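Local coordinates for ribonuclease J (Methanolobus psychrophilus R15, PDB 5HAB), which probably trims RNA as a metal-dependent exoribonuclease of the beta-CASP branch of the metallo-beta-lactamase family, at residues 292-296 with 340-344; 353-358 with 390-394. The protein carries 1 engineered substitution. One frame throughout, in Å; residues are numbered along the deposited sequence.

Contact 1 of 2, residues 292-296 with 340-344; sequences GRSME and PVMTG. With SO4 (sulfate ion), chain J; nucleotides of chain D.
Phosphate oxygen OP2 of nucleotide A5 of chain D is gripped twice by Ser-294, through its backbone N at 3.1 Å (N-H...O angle 159°) and through its OG, also 3.1 Å from OP2. From across the contact Thr-343 takes the other non-bridging oxygen of the same phosphate, its OG1 lying 3.0 Å from OP1 in a weak hydrogen bond, so the two segments hold one phosphate between them. Both hydroxyls owe their place to a first torsion that sets the oxygen between backbone N and carbonyl carbon (chi1 69° at Ser-294, 60° at Thr-343). At Thr-343 this sends the methyl the other way, into the protein: CG2 sits 3.2 Å from Ser-294 OG and presses on Met-295 CG at 3.5 Å, tighter than usual for two carbons. The Met-295 chain bends at chi2 and runs past Thr-343 in the opposite direction, ending with CE 3.7 Å from the carbonyl O of Met-342 and near Val-341 CG1. Gly-292, the N-cap residue, brings its CA to 3.2 Å from OP1 of A5; its backbone angles are ones that glycine adopts readily, and its CA faces Thr-343 OG1. The phosphate thus lies at the N-terminal end of a helix, whose dipole would probably favour the negative charge. The CB of Arg-293 is directed away from 340-344; its guanidinium meets a sulfate ion edge-on and forms a salt bridge with Glu-296 one turn later. The turn into helix 293-304 directly follows strand 287-291, which pairs in parallel with strand 338-342 through Val-341, and Thr-343 comes just beyond that strand's C-terminal end, where Met-342 packs its side chain on helix 352-357.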
ATOM      1  N   GLY B 292      -9.164 -28.348 -19.964  1.00 65.30           N
ATOM      2  CA  GLY B 292     -10.040 -27.192 -20.030  1.00 64.19           C
ATOM      3  C   GLY B 292     -10.480 -26.899 -21.450  1.00 62.71           C
ATOM      4  O   GLY B 292      -9.700 -27.054 -22.388  1.00 60.46           O
ATOM      5  N   ARG B 293     -11.729 -26.469 -21.608  1.00 79.72           N
ATOM      6  CA  ARG B 293     -12.296 -26.229 -22.933  1.00 79.71           C
ATOM      7  C   ARG B 293     -11.529 -25.148 -23.695  1.00 61.06           C
ATOM      8  O   ARG B 293     -11.249 -25.295 -24.888  1.00 66.86           O
ATOM      9  CB  ARG B 293     -13.775 -25.846 -22.820  1.00 82.06           C
ATOM     10  CG  ARG B 293     -14.488 -25.721 -24.161  1.00 90.29           C
ATOM     11  CD  ARG B 293     -14.642 -27.084 -24.834  1.00 90.64           C
ATOM     12  NE  ARG B 293     -15.608 -27.934 -24.140  1.00 99.25           N
ATOM     13  CZ  ARG B 293     -15.841 -29.208 -24.443  1.00 95.00           C
ATOM     14  NH1 ARG B 293     -15.172 -29.794 -25.427  1.00 76.23           N
ATOM     15  NH2 ARG B 293     -16.743 -29.899 -23.757  1.00 78.38           N
ATOM     16  N   SER B 294     -11.177 -24.072 -22.998  1.00 64.59           N
ATOM     17  CA  SER B 294     -10.510 -22.936 -23.628  1.00 58.22           C
ATOM     18  C   SER B 294      -9.064 -23.260 -24.018  1.00 56.81           C
ATOM     19  O   SER B 294      -8.536 -22.687 -24.977  1.00 58.99           O
ATOM     20  CB  SER B 294     -10.550 -21.717 -22.706  1.00 71.24           C
ATOM     21  OG  SER B 294      -9.735 -21.914 -21.567  1.00 85.02           O
ATOM     22  N   MET B 295      -8.419 -24.154 -23.267  1.00 59.05           N
ATOM     23  CA  MET B 295      -7.111 -24.673 -23.672  1.00 58.91           C
ATOM     24  C   MET B 295      -7.218 -25.332 -25.038  1.00 72.05           C
ATOM     25  O   MET B 295      -6.413 -25.066 -25.931  1.00 55.47           O
ATOM     26  CB  MET B 295      -6.563 -25.681 -22.655  1.00 55.42           C
ATOM     27  CG  MET B 295      -5.919 -25.073 -21.423  1.00 60.23           C
ATOM     28  SD  MET B 295      -4.431 -24.120 -21.793  1.00 66.16           S
ATOM     29  CE  MET B 295      -4.081 -23.410 -20.182  1.00 64.45           C
ATOM     30  N   GLU B 296      -8.229 -26.184 -25.193  1.00 64.31           N
ATOM     31  CA  GLU B 296      -8.455 -26.892 -26.447  1.00 71.58           C
ATOM     32  C   GLU B 296      -8.743 -25.898 -27.565  1.00 58.45           C
ATOM     33  O   GLU B 296      -8.174 -25.999 -28.652  1.00 56.11           O
ATOM     34  CB  GLU B 296      -9.601 -27.894 -26.304  1.00 68.56           C
ATOM     35  CG  GLU B 296      -9.809 -28.770 -27.528  1.00 79.91           C
ATOM     36  CD  GLU B 296     -10.854 -29.848 -27.303  1.00 94.70           C
ATOM     37  OE1 GLU B 296     -11.925 -29.535 -26.740  1.00 82.89           O
ATOM     38  OE2 GLU B 296     -10.603 -31.009 -27.691  1.00 84.62           O
ATOM     39  N   PRO B 340      -0.006 -31.513 -15.824  1.00 40.62           N
ATOM     40  CA  PRO B 340      -1.288 -30.907 -16.196  1.00 41.48           C
ATOM     41  C   PRO B 340      -1.159 -29.402 -16.421  1.00 67.62           C
ATOM     42  O   PRO B 340      -0.783 -28.661 -15.503  1.00 61.63           O
ATOM     43  CB  PRO B 340      -2.187 -31.202 -14.988  1.00 46.41           C
ATOM     44  CG  PRO B 340      -1.544 -32.355 -14.297  1.00 40.89           C
ATOM     45  CD  PRO B 340      -0.069 -32.184 -14.515  1.00 50.87           C
ATOM     46  N   VAL B 341      -1.462 -28.966 -17.640  1.00 64.75           N
ATOM     47  CA  VAL B 341      -1.491 -27.550 -17.977  1.00 43.90           C
ATOM     48  C   VAL B 341      -2.947 -27.137 -18.124  1.00 54.19           C
ATOM     49  O   VAL B 341      -3.589 -27.457 -19.123  1.00 59.65           O
ATOM     50  CB  VAL B 341      -0.712 -27.263 -19.266  1.00 45.79           C
ATOM     51  CG1 VAL B 341      -0.606 -25.765 -19.505  1.00 47.60           C
ATOM     52  CG2 VAL B 341       0.654 -27.912 -19.215  1.00 48.66           C
ATOM     53  N   MET B 342      -3.466 -26.416 -17.138  1.00 48.34           N
ATOM     54  CA  MET B 342      -4.907 -26.246 -17.031  1.00 54.79           C
ATOM     55  C   MET B 342      -5.313 -24.788 -16.832  1.00 67.14           C
ATOM     56  O   MET B 342      -4.482 -23.932 -16.533  1.00 65.54           O
ATOM     57  CB  MET B 342      -5.436 -27.106 -15.886  1.00 55.31           C
ATOM     58  CG  MET B 342      -5.077 -26.587 -14.509  1.00 55.39           C
ATOM     59  SD  MET B 342      -5.794 -27.620 -13.224  1.00 53.26           S
ATOM     60  CE  MET B 342      -5.175 -29.223 -13.739  1.00 61.41           C
ATOM     61  N   THR B 343      -6.597 -24.509 -17.034  1.00 53.78           N
ATOM     62  CA  THR B 343      -7.128 -23.160 -16.880  1.00 47.73           C
ATOM     63  C   THR B 343      -7.570 -22.915 -15.444  1.00 46.84           C
ATOM     64  O   THR B 343      -7.749 -23.859 -14.676  1.00 43.28           O
ATOM     65  CB  THR B 343      -8.297 -22.904 -17.839  1.00 76.96           C
ATOM     66  OG1 THR B 343      -9.355 -23.830 -17.568  1.00 52.70           O
ATOM     67  CG2 THR B 343      -7.834 -23.085 -19.274  1.00 70.35           C
ATOM     68  N   GLY B 344      -7.739 -21.644 -15.086  1.00 58.54           N
ATOM     69  CA  GLY B 344      -8.265 -21.291 -13.778  1.00 60.57           C
ATOM     70  C   GLY B 344      -7.358 -20.476 -12.873  1.00 58.76           C
ATOM     71  O   GLY B 344      -7.533 -20.468 -11.653  1.00 56.59           O
TER
HETATM   72  S   SO4 J 502     -19.003 -29.777 -20.980  1.00129.61           S
HETATM   73  O1  SO4 J 502     -18.813 -29.199 -19.652  1.00119.34           O
HETATM   74  O2  SO4 J 502     -18.188 -29.050 -21.950  1.00105.43           O
HETATM   75  O3  SO4 J 502     -20.412 -29.675 -21.354  1.00122.81           O
HETATM   76  O4  SO4 J 502     -18.609 -31.184 -20.961  1.00 99.03           O
ATOM     77  P     A D   5     -12.661 -23.998 -18.957  1.00 79.69           P
ATOM     78  OP1   A D   5     -11.921 -25.146 -18.376  1.00 86.65           O
ATOM     79  OP2   A D   5     -12.121 -23.319 -20.163  1.00 67.88           O
ATOM     80  O5'   A D   5     -14.138 -24.498 -19.277  1.00110.92           O
ATOM     81  C5'   A D   5     -14.741 -25.535 -18.507  1.00122.57           C
ATOM     82  C4'   A D   5     -16.139 -25.159 -18.083  1.00127.79           C
ATOM     83  O4'   A D   5     -16.405 -23.800 -18.523  1.00124.94           O
ATOM     84  C3'   A D   5     -17.248 -26.020 -18.673  1.00137.34           C
ATOM     85  O3'   A D   5     -18.345 -26.074 -17.761  1.00138.75           O
ATOM     86  C2'   A D   5     -17.648 -25.235 -19.917  1.00139.39           C
ATOM     87  O2'   A D   5     -18.957 -25.493 -20.379  1.00139.00           O
ATOM     88  C1'   A D   5     -17.482 -23.790 -19.443  1.00136.21           C
ATOM     89  N9    A D   5     -17.130 -22.859 -20.518  1.00131.86           N
ATOM     90  C8    A D   5     -16.006 -22.900 -21.307  1.00124.22           C
ATOM     91  N7    A D   5     -15.947 -21.943 -22.201  1.00124.18           N
ATOM     92  C5    A D   5     -17.114 -21.223 -21.989  1.00134.23           C
ATOM     93  C6    A D   5     -17.644 -20.083 -22.617  1.00139.39           C
ATOM     94  N6    A D   5     -17.039 -19.448 -23.624  1.00134.77           N
ATOM     95  N1    A D   5     -18.830 -19.614 -22.169  1.00142.71           N
ATOM     96  C2    A D   5     -19.435 -20.256 -21.160  1.00136.26           C
ATOM     97  N3    A D   5     -19.037 -21.335 -20.488  1.00131.90           N
ATOM     98  C4    A D   5     -17.858 -21.779 -20.960  1.00134.46           C
ATOM     99  P     A D   4      -9.768 -18.745 -20.056  1.00103.18           P
ATOM    100  OP1   A D   4      -8.583 -19.523 -19.607  1.00112.76           O
ATOM    101  OP2   A D   4     -10.085 -18.664 -21.504  1.00 81.74           O
ATOM    102  O5'   A D   4     -11.058 -19.291 -19.296  1.00 93.37           O
ATOM    103  C5'   A D   4     -10.968 -20.398 -18.412  1.00 91.84           C
ATOM    104  C4'   A D   4     -12.217 -20.562 -17.585  1.00 91.59           C
ATOM    105  O4'   A D   4     -12.958 -19.316 -17.530  1.00 94.91           O
ATOM    106  C3'   A D   4     -13.233 -21.570 -18.098  1.00108.47           C
ATOM    107  O3'   A D   4     -12.865 -22.907 -17.791  1.00103.75           O
ATOM    108  C2'   A D   4     -14.524 -21.111 -17.424  1.00108.65           C
ATOM    109  O2'   A D   4     -14.589 -21.571 -16.081  1.00 92.84           O
ATOM    110  C1'   A D   4     -14.340 -19.588 -17.409  1.00110.75           C
ATOM    111  N9    A D   4     -15.066 -18.906 -18.501  1.00125.79           N
ATOM    112  C8    A D   4     -14.582 -18.489 -19.718  1.00118.39           C
ATOM    113  N7    A D   4     -15.480 -17.901 -20.474  1.00120.57           N
ATOM    114  C5    A D   4     -16.636 -17.928 -19.705  1.00128.11           C
ATOM    115  C6    A D   4     -17.944 -17.461 -19.937  1.00133.52           C
ATOM    116  N6    A D   4     -18.327 -16.851 -21.061  1.00133.19           N
ATOM    117  N1    A D   4     -18.862 -17.646 -18.961  1.00131.87           N
ATOM    118  C2    A D   4     -18.482 -18.258 -17.832  1.00121.63           C
ATOM    119  N3    A D   4     -17.286 -18.738 -17.497  1.00123.75           N
ATOM    120  C4    A D   4     -16.395 -18.542 -18.488  1.00126.40           C
TER

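Contact 2 of 2, residues 353-358 with 390-394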
ATOM      1  N   LEU B 353      -8.920 -26.026 -12.287  1.00 52.05           N
ATOM      2  CA  LEU B 353      -8.182 -25.883 -11.033  1.00 42.38           C
ATOM      3  C   LEU B 353      -9.131 -25.584  -9.878  1.00 42.18           C
ATOM      4  O   LEU B 353      -8.950 -26.081  -8.763  1.00 55.57           O
ATOM      5  CB  LEU B 353      -7.118 -24.787 -11.147  1.00 48.91           C
ATOM      6  CG  LEU B 353      -6.166 -24.663  -9.953  1.00 53.51           C
ATOM      7  CD1 LEU B 353      -5.538 -26.013  -9.632  1.00 48.51           C
ATOM      8  CD2 LEU B 353      -5.085 -23.620 -10.221  1.00 46.54           C
ATOM      9  N   GLY B 354     -10.148 -24.774 -10.153  1.00 40.11           N
ATOM     10  CA  GLY B 354     -11.156 -24.460  -9.157  1.00 36.32           C
ATOM     11  C   GLY B 354     -11.960 -25.681  -8.750  1.00 51.93           C
ATOM     12  O   GLY B 354     -12.451 -25.770  -7.625  1.00 61.24           O
ATOM     13  N   ARG B 355     -12.099 -26.623  -9.675  1.00 43.98           N
ATOM     14  CA  ARG B 355     -12.860 -27.836  -9.408  1.00 51.36           C
ATOM     15  C   ARG B 355     -11.990 -28.821  -8.633  1.00 57.09           C
ATOM     16  O   ARG B 355     -12.474 -29.527  -7.747  1.00 54.72           O
ATOM     17  CB  ARG B 355     -13.375 -28.447 -10.718  1.00 53.81           C
ATOM     18  CG  ARG B 355     -14.750 -27.916 -11.123  1.00 53.59           C
ATOM     19  CD  ARG B 355     -15.084 -28.186 -12.589  1.00 62.62           C
ATOM     20  NE  ARG B 355     -14.634 -29.501 -13.033  1.00 64.14           N
ATOM     21  CZ  ARG B 355     -15.253 -30.639 -12.741  1.00 73.45           C
ATOM     22  NH1 ARG B 355     -16.362 -30.628 -12.010  1.00 62.62           N
ATOM     23  NH2 ARG B 355     -14.763 -31.790 -13.184  1.00 60.45           N
ATOM     24  N   ILE B 356     -10.701 -28.853  -8.962  1.00 51.39           N
ATOM     25  CA  ILE B 356      -9.741 -29.651  -8.208  1.00 49.59           C
ATOM     26  C   ILE B 356      -9.693 -29.172  -6.761  1.00 60.61           C
ATOM     27  O   ILE B 356      -9.647 -29.976  -5.827  1.00 55.60           O
ATOM     28  CB  ILE B 356      -8.342 -29.584  -8.837  1.00 60.38           C
ATOM     29  CG1 ILE B 356      -8.322 -30.291 -10.191  1.00 52.10           C
ATOM     30  CG2 ILE B 356      -7.298 -30.185  -7.902  1.00 50.49           C
ATOM     31  CD1 ILE B 356      -6.936 -30.374 -10.791  1.00 40.80           C
ATOM     32  N   ALA B 357      -9.723 -27.854  -6.581  1.00 47.91           N
ATOM     33  CA  ALA B 357      -9.627 -27.262  -5.252  1.00 48.24           C
ATOM     34  C   ALA B 357     -10.850 -27.572  -4.397  1.00 52.25           C
ATOM     35  O   ALA B 357     -10.758 -27.630  -3.169  1.00 50.34           O
ATOM     36  CB  ALA B 357      -9.432 -25.761  -5.361  1.00 45.60           C
ATOM     37  N   ASN B 358     -11.993 -27.778  -5.042  1.00 55.28           N
ATOM     38  CA  ASN B 358     -13.217 -28.081  -4.310  1.00 61.28           C
ATOM     39  C   ASN B 358     -13.387 -29.583  -4.109  1.00 54.33           C
ATOM     40  O   ASN B 358     -14.351 -30.023  -3.484  1.00 73.67           O
ATOM     41  CB  ASN B 358     -14.439 -27.519  -5.040  1.00 70.53           C
ATOM     42  CG  ASN B 358     -14.637 -26.042  -4.790  1.00 64.63           C
ATOM     43  OD1 ASN B 358     -14.843 -25.268  -5.724  1.00 75.44           O
ATOM     44  ND2 ASN B 358     -14.574 -25.638  -3.526  1.00 62.83           N
ATOM     45  N   LEU B 390      -9.508 -19.736  -3.989  1.00 34.28           N
ATOM     46  CA  LEU B 390      -8.805 -20.835  -4.643  1.00 43.47           C
ATOM     47  C   LEU B 390      -7.519 -21.194  -3.896  1.00 39.29           C
ATOM     48  O   LEU B 390      -7.287 -22.356  -3.540  1.00 60.07           O
ATOM     49  CB  LEU B 390      -8.474 -20.474  -6.095  1.00 32.53           C
ATOM     50  CG  LEU B 390      -7.661 -21.524  -6.857  1.00 37.00           C
ATOM     51  CD1 LEU B 390      -8.524 -22.744  -7.172  1.00 43.06           C
ATOM     52  CD2 LEU B 390      -7.052 -20.948  -8.121  1.00 39.80           C
ATOM     53  N   GLU B 391      -6.691 -20.184  -3.653  1.00 35.89           N
ATOM     54  CA  GLU B 391      -5.395 -20.388  -3.020  1.00 46.87           C
ATOM     55  C   GLU B 391      -5.539 -20.893  -1.594  1.00 35.58           C
ATOM     56  O   GLU B 391      -4.799 -21.777  -1.179  1.00 40.00           O
ATOM     57  CB  GLU B 391      -4.584 -19.093  -3.039  1.00 40.08           C
ATOM     58  CG  GLU B 391      -3.675 -18.973  -4.245  1.00 56.74           C
ATOM     59  CD  GLU B 391      -2.868 -17.692  -4.238  1.00 59.24           C
ATOM     60  OE1 GLU B 391      -3.030 -16.892  -5.184  1.00 64.99           O
ATOM     61  OE2 GLU B 391      -2.060 -17.494  -3.305  1.00 66.72           O
ATOM     62  N   THR B 392      -6.494 -20.338  -0.855  1.00 36.77           N
ATOM     63  CA  THR B 392      -6.773 -20.779   0.508  1.00 32.39           C
ATOM     64  C   THR B 392      -7.147 -22.260   0.529  1.00 45.80           C
ATOM     65  O   THR B 392      -6.662 -23.007   1.378  1.00 40.68           O
ATOM     66  CB  THR B 392      -7.902 -19.960   1.162  1.00 34.47           C
ATOM     67  OG1 THR B 392      -7.529 -18.580   1.205  1.00 48.81           O
ATOM     68  CG2 THR B 392      -8.170 -20.447   2.582  1.00 35.72           C
ATOM     69  N   LYS B 393      -8.000 -22.686  -0.403  1.00 44.34           N
ATOM     70  CA  LYS B 393      -8.372 -24.104  -0.477  1.00 48.37           C
ATOM     71  C   LYS B 393      -7.170 -24.995  -0.807  1.00 41.17           C
ATOM     72  O   LYS B 393      -6.922 -26.010  -0.129  1.00 50.70           O
ATOM     73  CB  LYS B 393      -9.484 -24.308  -1.509  1.00 45.88           C
ATOM     74  CG  LYS B 393     -10.812 -23.697  -1.089  1.00 48.10           C
ATOM     75  CD  LYS B 393     -11.813 -23.701  -2.227  1.00 40.90           C
ATOM     76  CE  LYS B 393     -13.030 -22.872  -1.866  1.00 63.79           C
ATOM     77  NZ  LYS B 393     -13.950 -22.686  -3.022  1.00 64.14           N
ATOM     78  N   LEU B 394      -6.415 -24.599  -1.830  1.00 37.55           N
ATOM     79  CA  LEU B 394      -5.250 -25.371  -2.252  1.00 36.31           C
ATOM     80  C   LEU B 394      -4.205 -25.502  -1.134  1.00 43.12           C
ATOM     81  O   LEU B 394      -3.651 -26.576  -0.921  1.00 42.24           O
ATOM     82  CB  LEU B 394      -4.623 -24.735  -3.492  1.00 41.11           C
ATOM     83  CG  LEU B 394      -5.496 -24.770  -4.748  1.00 50.14           C
ATOM     84  CD1 LEU B 394      -4.881 -23.940  -5.862  1.00 44.82           C
ATOM     85  CD2 LEU B 394      -5.724 -26.198  -5.205  1.00 45.81           C
TER
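Ala-357 CB fits between two leucines of the facing helix, 3.6 Å from Leu-390 CD1 and 3.7 Å from Leu-394 CD2. The same Leu-390 methyl also lies 3.7 Å from Gly-354 CA, one turn earlier, over the helix backbone. Leu-353 extends this apolar seam: its chain crosses that of Leu-390 at about a right angle, the two CD2 methyls 3.9 Å apart, while its CG faces Leu-394 CD1 at 4.3 Å. In both Leu-353 and Leu-390 CG stands opposite the backbone N (chi1 -173° and 177°), which carries the branches into the seam although neither CB is aimed straight at the other helix. The short axes of 353-357 and 390-394 approach to 9.5 Å and cross at 43°, running in roughly the same direction, with Ala-357 and Gly-354 meeting the other helix. This is the arrangement of an alpha/beta layer: both helices lie on one face of the parallel beta-CASP sheet, with Leu-353, Leu-390 and Leu-394 resting on strand 370-374 through Ile-371 and Phe-373. Beside the apolar seam, Lys-393 lays its CB 3.9 Å from the carbonyl O of Ala-357, an oxygen that accepts a hydrogen bond from Lys-397 NZ, and then runs extended past Asn-358. Its NZ is hydrogen-bonded to the carbonyl O of Ile-64 of the second subunit, whose His-65 packs on Asn-358 and Lys-393. Arg-355, on the side away from helix 381-396, forms a salt bridge with Asp-324.

In the fold
Contact 1 and contact 2 succeed each other along the chain, and their centres are 15 Å apart. Strand 338-342 leads from one to the other: past its C-terminal end, where contact 1 meets the RNA, the chain turns back into helix 352-357 of contact 2. Met-342 joins them, its CE 3.6 Å from Ile-356 CD1, and Gly-344 O approaches Leu-390 CD2 at 3.6 Å. Contact 1 touches nucleotides A4 and A5 directly, whereas the nearest atom of contact 2 is about 6 Å from the bound nucleic acid. Contact 2 instead reaches the second subunit, through Lys-393 at the outer side of the sheet-covering layer.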